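S-M checkpoint control protein RAD4 (Schizosaccharomyces pombe, PDB 4BU0) acts in DNA replication and the S-M checkpoint, its tandem BRCT1,2 region binding phosphorylated Crb2 to establish the DNA damage checkpoint. Local coordinates at residues 159-164 with 178-183; 108-113 with 140-145. All blocks are in the same frame, centred on the assembly; numbering follows the deposited sequence.

Overall arrangement
Both contacts belong to the second BRCT domain and lie about 11 Å apart, centre to centre, on the same side of the chain's centre. They meet in the parallel sheet whose order is 130-131, 106-110, 141-144, 161-163. Contact 2 pairs the two inner strands, while contact 1 covers the outermost strand 161-163 with the loop that follows helix 166-174. Strands 141-144 and 161-163 join them through two probable backbone hydrogen bonds, Asn161 O to Leu142 N (2.8 Å) and Val163 O to Ala144 N (2.9 Å). The bound peptide sits at contact 2, where Thr110 OG1 and Asn111 N hydrogen-bond to a modified side chain of it.

Contact 1. Residues 159-164 with 178-183; sequences KINVVC and LEPQYF
The edge strand of the second BRCT domain's parallel sheet, 161-163, is covered here by the loop that follows helix 166-174: Pro180 packs on Asn161 and Val163, and Phe183 on Val163 and Cys164. One direct hydrogen bond joins the two segments, from Cys164 N to Phe183 O at 2.9 Å, with the N-H pointing well at the acceptor (161°). Phe183 O also takes a CA-H...O contact from Val163 CA at 3.3 Å, so the last residue of the strand and the first after it meet this one oxygen, the CA-H contribution being the weaker. Farther back along the strand a water takes over, its oxygen 2.7 Å from Val162 O; it donates to that atom and to Pro180 O, bridging the two carbonyls.

Asn161 turns the face of its amide to the CG-CB edge of the Pro180 ring, CG and OD1 both meeting Pro180 CG, OD1 the nearer at 3.4 Å. Its CG stands anti to the carbonyl carbon (chi1 -61°), which brings the amide over to the proline. Cut back to an alanine here, the residue would lose its amide, and Pro180 CG and CB would probably be left without the flat group that covers them, opening a gap between strand and loop. Val163 reaches the same ring from another side, its CG1 3.7 Å from Pro180 CB, while Val162 turns from the loop towards helix 150-157.

Within the loop, Phe183 N bonds back to Pro180 O, and Gln181 NE2 donates to Glu179 OE1 from above the carboxylate plane. Trp167 and Ser171 of helix 166-174 bond the backbone of Leu178. The phenyl ring of Phe183 swings off towards Glu166 and Gln170, and Phe183 CB packs on the strand side, near Val163 CB and 4.1 Å from Cys164 SG.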
ATOM      1  N   LYS A 159       1.996  11.612 -16.479  1.00 12.61           N
ATOM      2  CA  LYS A 159       1.555  12.065 -15.147  1.00 13.16           C
ATOM      3  C   LYS A 159       1.883  11.022 -14.067  1.00 14.33           C
ATOM      4  O   LYS A 159       1.088  10.759 -13.155  1.00 15.50           O
ATOM      5  CB  LYS A 159       0.053  12.436 -15.154  1.00 16.49           C
ATOM      6  CG  LYS A 159      -0.216  13.602 -16.122  1.00 26.15           C
ATOM      7  CD  LYS A 159      -1.640  14.152 -16.048  1.00 39.83           C
ATOM      8  CE  LYS A 159      -2.007  14.958 -17.281  1.00 52.75           C
ATOM      9  NZ  LYS A 159      -1.045  16.067 -17.564  1.00 62.57           N
ATOM     10  N   ILE A 160       3.079  10.400 -14.208  1.00 11.02           N
ATOM     11  CA  ILE A 160       3.568   9.431 -13.231  1.00 10.01           C
ATOM     12  C   ILE A 160       4.348  10.186 -12.158  1.00 11.61           C
ATOM     13  O   ILE A 160       5.135  11.066 -12.486  1.00 12.74           O
ATOM     14  CB  ILE A 160       4.440   8.371 -13.919  1.00 11.64           C
ATOM     15  CG1 ILE A 160       3.591   7.491 -14.869  1.00 12.58           C
ATOM     16  CG2 ILE A 160       5.216   7.529 -12.880  1.00 10.48           C
ATOM     17  CD1 ILE A 160       4.402   6.616 -15.779  1.00 18.84           C
ATOM     18  N   ASN A 161       4.130   9.822 -10.880  1.00 10.53           N
ATOM     19  CA  ASN A 161       4.859  10.431  -9.765  1.00 10.17           C
ATOM     20  C   ASN A 161       6.358  10.306  -9.959  1.00 11.75           C
ATOM     21  O   ASN A 161       6.838   9.189 -10.228  1.00 10.96           O
ATOM     22  CB  ASN A 161       4.499   9.711  -8.460  1.00  9.22           C
ATOM     23  CG  ASN A 161       3.056   9.750  -8.051  1.00 14.15           C
ATOM     24  OD1 ASN A 161       2.339  10.731  -8.329  1.00 13.22           O
ATOM     25  ND2 ASN A 161       2.602   8.690  -7.371  1.00 13.95           N
ATOM     26  N   VAL A 162       7.090  11.424  -9.802  1.00  9.24           N
ATOM     27  CA  VAL A 162       8.544  11.434  -9.851  1.00  9.09           C
ATOM     28  C   VAL A 162       8.981  11.864  -8.484  1.00 10.45           C
ATOM     29  O   VAL A 162       8.631  12.962  -8.047  1.00 11.03           O
ATOM     30  CB  VAL A 162       9.108  12.350 -10.949  1.00 11.84           C
ATOM     31  CG1 VAL A 162      10.640  12.267 -10.959  1.00 12.65           C
ATOM     32  CG2 VAL A 162       8.533  11.956 -12.322  1.00 11.45           C
ATOM     33  N   VAL A 163       9.680  10.974  -7.776  1.00  6.97           N
ATOM     34  CA  VAL A 163      10.092  11.265  -6.406  1.00  7.00           C
ATOM     35  C   VAL A 163      11.573  11.003  -6.210  1.00  9.86           C
ATOM     36  O   VAL A 163      12.198  10.254  -6.973  1.00  8.87           O
ATOM     37  CB  VAL A 163       9.284  10.374  -5.416  1.00  8.87           C
ATOM     38  CG1 VAL A 163       7.800  10.733  -5.418  1.00  8.49           C
ATOM     39  CG2 VAL A 163       9.465   8.863  -5.687  1.00  8.31           C
ATOM     40  N   CYS A 164      12.139  11.614  -5.171  1.00  9.27           N
ATOM     41  CA  CYS A 164      13.493  11.244  -4.776  1.00 10.02           C
ATOM     42  C   CYS A 164      13.424   9.987  -3.890  1.00 10.09           C
ATOM     43  O   CYS A 164      12.336   9.596  -3.424  1.00  8.94           O
ATOM     44  CB  CYS A 164      14.220  12.376  -4.076  1.00 13.10           C
ATOM     45  SG  CYS A 164      13.440  12.873  -2.546  1.00 18.32           S
ATOM     46  N   LEU A 178       3.719   6.954   1.202  1.00  9.09           N
ATOM     47  CA  LEU A 178       3.520   8.386   1.450  1.00  8.07           C
ATOM     48  C   LEU A 178       3.273   9.116   0.141  1.00 11.66           C
ATOM     49  O   LEU A 178       3.665   8.656  -0.933  1.00  9.96           O
ATOM     50  CB  LEU A 178       4.714   8.992   2.189  1.00  8.39           C
ATOM     51  CG  LEU A 178       5.015   8.302   3.520  1.00 10.51           C
ATOM     52  CD1 LEU A 178       6.299   8.873   4.168  1.00 11.20           C
ATOM     53  CD2 LEU A 178       3.830   8.394   4.491  1.00 11.78           C
ATOM     54  N   GLU A 179       2.624  10.279   0.224  1.00  9.61           N
ATOM     55  CA  GLU A 179       2.256  11.053  -0.957  1.00  9.77           C
ATOM     56  C   GLU A 179       3.500  11.653  -1.615  1.00  9.75           C
ATOM     57  O   GLU A 179       4.473  12.023  -0.937  1.00 10.23           O
ATOM     58  CB  GLU A 179       1.208  12.117  -0.609  1.00 11.23           C
ATOM     59  CG  GLU A 179      -0.155  11.469  -0.431  1.00 12.43           C
ATOM     60  CD  GLU A 179      -1.236  12.452  -0.022  1.00 21.84           C
ATOM     61  OE1 GLU A 179      -1.496  13.401  -0.799  1.00 24.72           O
ATOM     62  OE2 GLU A 179      -1.790  12.302   1.092  1.00 16.53           O
ATOM     63  N   PRO A 180       3.465  11.764  -2.958  1.00  8.94           N
ATOM     64  CA  PRO A 180       4.679  12.146  -3.703  1.00  8.81           C
ATOM     65  C   PRO A 180       5.076  13.616  -3.619  1.00 11.89           C
ATOM     66  O   PRO A 180       6.254  13.911  -3.804  1.00 11.38           O
ATOM     67  CB  PRO A 180       4.305  11.804  -5.163  1.00 11.25           C
ATOM     68  CG  PRO A 180       2.786  12.016  -5.204  1.00 13.52           C
ATOM     69  CD  PRO A 180       2.359  11.398  -3.871  1.00  9.84           C
ATOM     70  N   GLN A 181       4.121  14.526  -3.374  1.00 11.06           N
ATOM     71  CA  GLN A 181       4.444  15.964  -3.391  1.00 11.60           C
ATOM     72  C   GLN A 181       5.421  16.353  -2.284  1.00 14.13           C
ATOM     73  O   GLN A 181       6.036  17.422  -2.360  1.00 14.51           O
ATOM     74  CB  GLN A 181       3.174  16.827  -3.320  1.00 13.73           C
ATOM     75  CG  GLN A 181       2.354  16.678  -2.043  1.00 16.06           C
ATOM     76  CD  GLN A 181       1.312  15.574  -2.090  1.00 15.23           C
ATOM     77  OE1 GLN A 181       1.425  14.616  -2.859  1.00 14.54           O
ATOM     78  NE2 GLN A 181       0.247  15.718  -1.288  1.00 16.91           N
ATOM     79  N   TYR A 182       5.600  15.482  -1.293  1.00 10.72           N
ATOM     80  CA  TYR A 182       6.541  15.775  -0.209  1.00  9.89           C
ATOM     81  C   TYR A 182       7.973  15.351  -0.539  1.00 12.26           C
ATOM     82  O   TYR A 182       8.890  15.600   0.251  1.00 11.67           O
ATOM     83  CB  TYR A 182       6.076  15.094   1.077  1.00 10.90           C
ATOM     84  CG  TYR A 182       4.678  15.522   1.446  1.00 12.92           C
ATOM     85  CD1 TYR A 182       4.405  16.839   1.806  1.00 15.44           C
ATOM     86  CD2 TYR A 182       3.611  14.639   1.339  1.00 13.82           C
ATOM     87  CE1 TYR A 182       3.109  17.254   2.100  1.00 16.95           C
ATOM     88  CE2 TYR A 182       2.313  15.032   1.658  1.00 14.40           C
ATOM     89  CZ  TYR A 182       2.067  16.343   2.026  1.00 20.10           C
ATOM     90  OH  TYR A 182       0.794  16.741   2.329  1.00 21.25           O
ATOM     91  N   PHE A 183       8.160  14.690  -1.688  1.00  8.93           N
ATOM     92  CA  PHE A 183       9.448  14.126  -2.060  1.00  8.32           C
ATOM     93  C   PHE A 183       9.828  14.513  -3.483  1.00 11.63           C
ATOM     94  O   PHE A 183      10.340  13.699  -4.246  1.00 12.36           O
ATOM     95  CB  PHE A 183       9.410  12.580  -1.906  1.00  8.35           C
ATOM     96  CG  PHE A 183       9.055  12.165  -0.496  1.00  7.97           C
ATOM     97  CD1 PHE A 183      10.002  12.218   0.520  1.00  9.33           C
ATOM     98  CD2 PHE A 183       7.749  11.807  -0.169  1.00  9.03           C
ATOM     99  CE1 PHE A 183       9.644  11.922   1.838  1.00  8.87           C
ATOM    100  CE2 PHE A 183       7.407  11.478   1.140  1.00 10.34           C
ATOM    101  CZ  PHE A 183       8.353  11.527   2.135  1.00  8.43           C
TER
HETATM  102  O   HOH W   1       6.973  14.505  -6.493  1.00 16.58           O

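Contact 2. Residues 108-113 with 140-145; sequences CLTNIG and THLIAG
Cys108, Leu109 and Thr110 pair with Leu142, Ile143 and Ala144 as adjacent parallel strands at the heart of the second BRCT domain's sheet, their axes 4.6 Å apart and inclined by 26°. Four backbone hydrogen bonds hold the register. Cys108 N donates to His141 O, and Cys108 O receives Ile143 N at 2.8 Å. Next, Thr110 N donates to Ile143 O and Gly145 N to Thr110 O, this last carrying the pairing just past strand 141-144. CA-H...O contacts accompany them, as from Leu109 CA to Ile143 O.

Apolar contacts fill both faces. On one, Leu109 and Ile143 lie side by side and point the same way, Leu109 CD2 3.8 Å from Ile143 CB; Ile112 comes in obliquely across Ile143, its CD1 3.9 Å from Ile143 CG2. On the other, Leu142 reaches along strand 108-110, its CD1 against Cys108 CB and its CD2 against Thr110 CG2. Thr110 CG2 also rests on Ala144 CB at 3.6 Å, because it stands between the backbone N and the carbonyl carbon while OG1 is anti to the N (chi1 -172°).

At the end of strand 108-110 two groups reach the ligand: Thr110 OG1 and Asn111 N hydrogen-bond a modified side chain of the bound peptide, consistent with phosphopeptide recognition by this domain. Asn111 ND2 is tied to the carbonyls of Thr146 and Ser148, two bonds that probably fix the rotation of its amide.

Helix 116-126 covers the Leu109, Ile112 and Ile143 face through Ile120; helix 150-157 lies over the Cys108, Thr110 and Leu142 face with Lys151 and Ala155, and strand 161-163 flanks 141-144 through backbone bonds to Leu142 and Ala144.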
ATOM      1  N   CYS A 108       9.884   2.276 -10.745  1.00  7.45           N
ATOM      2  CA  CYS A 108      10.923   2.354 -11.774  1.00  7.10           C
ATOM      3  C   CYS A 108      11.965   3.322 -11.257  1.00  8.65           C
ATOM      4  O   CYS A 108      11.637   4.183 -10.427  1.00  7.59           O
ATOM      5  CB  CYS A 108      10.271   2.848 -13.069  1.00  7.07           C
ATOM      6  SG  CYS A 108      11.348   2.835 -14.523  1.00 10.00           S
ATOM      7  N   LEU A 109      13.218   3.180 -11.718  1.00  8.13           N
ATOM      8  CA  LEU A 109      14.326   4.059 -11.318  1.00  8.51           C
ATOM      9  C   LEU A 109      14.950   4.779 -12.509  1.00  9.65           C
ATOM     10  O   LEU A 109      14.944   4.228 -13.609  1.00  9.60           O
ATOM     11  CB  LEU A 109      15.454   3.173 -10.671  1.00  9.10           C
ATOM     12  CG  LEU A 109      15.034   2.195  -9.588  1.00 13.08           C
ATOM     13  CD1 LEU A 109      16.255   1.482  -8.978  1.00 13.20           C
ATOM     14  CD2 LEU A 109      14.284   2.902  -8.456  1.00 13.19           C
ATOM     15  N   THR A 110      15.524   5.962 -12.294  1.00  7.89           N
ATOM     16  CA  THR A 110      16.305   6.603 -13.352  1.00  8.51           C
ATOM     17  C   THR A 110      17.442   7.395 -12.758  1.00 12.56           C
ATOM     18  O   THR A 110      17.288   8.005 -11.698  1.00 10.41           O
ATOM     19  CB  THR A 110      15.452   7.491 -14.290  1.00 12.00           C
ATOM     20  OG1 THR A 110      16.241   7.930 -15.415  1.00 12.58           O
ATOM     21  CG2 THR A 110      14.846   8.711 -13.609  1.00 11.96           C
ATOM     22  N   ASN A 111      18.612   7.362 -13.432  1.00 12.03           N
ATOM     23  CA  ASN A 111      19.751   8.218 -13.051  1.00 11.99           C
ATOM     24  C   ASN A 111      20.261   7.959 -11.640  1.00 14.06           C
ATOM     25  O   ASN A 111      20.509   8.911 -10.874  1.00 14.91           O
ATOM     26  CB  ASN A 111      19.377   9.711 -13.205  1.00 12.04           C
ATOM     27  CG  ASN A 111      18.986  10.131 -14.608  1.00 17.59           C
ATOM     28  OD1 ASN A 111      19.391   9.522 -15.592  1.00 20.37           O
ATOM     29  ND2 ASN A 111      18.127  11.141 -14.707  1.00 19.85           N
ATOM     30  N   ILE A 112      20.376   6.688 -11.288  1.00 12.30           N
ATOM     31  CA  ILE A 112      20.910   6.275  -9.993  1.00 11.86           C
ATOM     32  C   ILE A 112      22.026   5.291 -10.288  1.00 15.43           C
ATOM     33  O   ILE A 112      21.835   4.351 -11.060  1.00 16.78           O
ATOM     34  CB  ILE A 112      19.821   5.671  -9.052  1.00 15.17           C
ATOM     35  CG1 ILE A 112      18.693   6.686  -8.793  1.00 17.57           C
ATOM     36  CG2 ILE A 112      20.444   5.177  -7.723  1.00 15.62           C
ATOM     37  CD1 ILE A 112      17.410   6.038  -8.247  1.00 21.82           C
ATOM     38  N   GLY A 113      23.174   5.519  -9.662  1.00 15.30           N
ATOM     39  CA  GLY A 113      24.324   4.651  -9.836  1.00 15.87           C
ATOM     40  C   GLY A 113      24.323   3.442  -8.932  1.00 16.79           C
ATOM     41  O   GLY A 113      23.499   3.321  -8.026  1.00 16.02           O
ATOM     42  N   THR A 140       3.811   3.380 -11.025  1.00  7.65           N
ATOM     43  CA  THR A 140       3.186   4.276 -10.065  1.00  6.97           C
ATOM     44  C   THR A 140       4.165   5.323  -9.547  1.00  8.91           C
ATOM     45  O   THR A 140       3.756   6.425  -9.146  1.00  9.22           O
ATOM     46  CB  THR A 140       2.570   3.491  -8.895  1.00  9.35           C
ATOM     47  OG1 THR A 140       3.587   2.811  -8.149  1.00  8.33           O
ATOM     48  CG2 THR A 140       1.500   2.481  -9.376  1.00  9.69           C
ATOM     49  N   HIS A 141       5.464   4.945  -9.470  1.00  6.68           N
ATOM     50  CA  HIS A 141       6.487   5.844  -8.956  1.00  6.55           C
ATOM     51  C   HIS A 141       7.754   5.687  -9.714  1.00  7.97           C
ATOM     52  O   HIS A 141       8.237   4.569  -9.842  1.00  7.74           O
ATOM     53  CB  HIS A 141       6.808   5.561  -7.465  1.00  6.98           C
ATOM     54  CG  HIS A 141       5.621   5.703  -6.551  1.00  7.94           C
ATOM     55  ND1 HIS A 141       4.651   4.703  -6.464  1.00  9.13           N
ATOM     56  CD2 HIS A 141       5.258   6.745  -5.756  1.00  9.46           C
ATOM     57  CE1 HIS A 141       3.746   5.156  -5.586  1.00  8.99           C
ATOM     58  NE2 HIS A 141       4.073   6.381  -5.139  1.00  8.90           N
ATOM     59  N   LEU A 142       8.304   6.805 -10.183  1.00  6.60           N
ATOM     60  CA  LEU A 142       9.635   6.812 -10.756  1.00  6.49           C
ATOM     61  C   LEU A 142      10.567   7.466  -9.738  1.00  8.43           C
ATOM     62  O   LEU A 142      10.364   8.633  -9.434  1.00  7.71           O
ATOM     63  CB  LEU A 142       9.635   7.612 -12.084  1.00  6.30           C
ATOM     64  CG  LEU A 142      11.033   7.814 -12.682  1.00  7.92           C
ATOM     65  CD1 LEU A 142      11.633   6.515 -13.122  1.00  9.20           C
ATOM     66  CD2 LEU A 142      10.987   8.817 -13.851  1.00  9.31           C
ATOM     67  N   ILE A 143      11.541   6.721  -9.206  1.00  7.02           N
ATOM     68  CA  ILE A 143      12.517   7.309  -8.286  1.00  6.10           C
ATOM     69  C   ILE A 143      13.650   7.821  -9.144  1.00  8.99           C
ATOM     70  O   ILE A 143      14.282   7.028  -9.868  1.00  7.60           O
ATOM     71  CB  ILE A 143      12.996   6.275  -7.252  1.00  6.87           C
ATOM     72  CG1 ILE A 143      11.807   5.751  -6.394  1.00  7.67           C
ATOM     73  CG2 ILE A 143      14.089   6.931  -6.375  1.00  9.01           C
ATOM     74  CD1 ILE A 143      12.208   4.576  -5.490  1.00  8.54           C
ATOM     75  N   ALA A 144      13.915   9.125  -9.074  1.00  8.66           N
ATOM     76  CA  ALA A 144      14.891   9.746  -9.954  1.00  9.04           C
ATOM     77  C   ALA A 144      16.056  10.329  -9.187  1.00 13.45           C
ATOM     78  O   ALA A 144      15.843  10.935  -8.141  1.00 13.46           O
ATOM     79  CB  ALA A 144      14.210  10.856 -10.751  1.00 10.42           C
ATOM     80  N   GLY A 145      17.269  10.100  -9.689  1.00 12.42           N
ATOM     81  CA  GLY A 145      18.460  10.698  -9.082  1.00 13.47           C
ATOM     82  C   GLY A 145      18.615  12.147  -9.509  1.00 20.22           C
ATOM     83  O   GLY A 145      19.144  12.962  -8.749  1.00 22.30           O
TER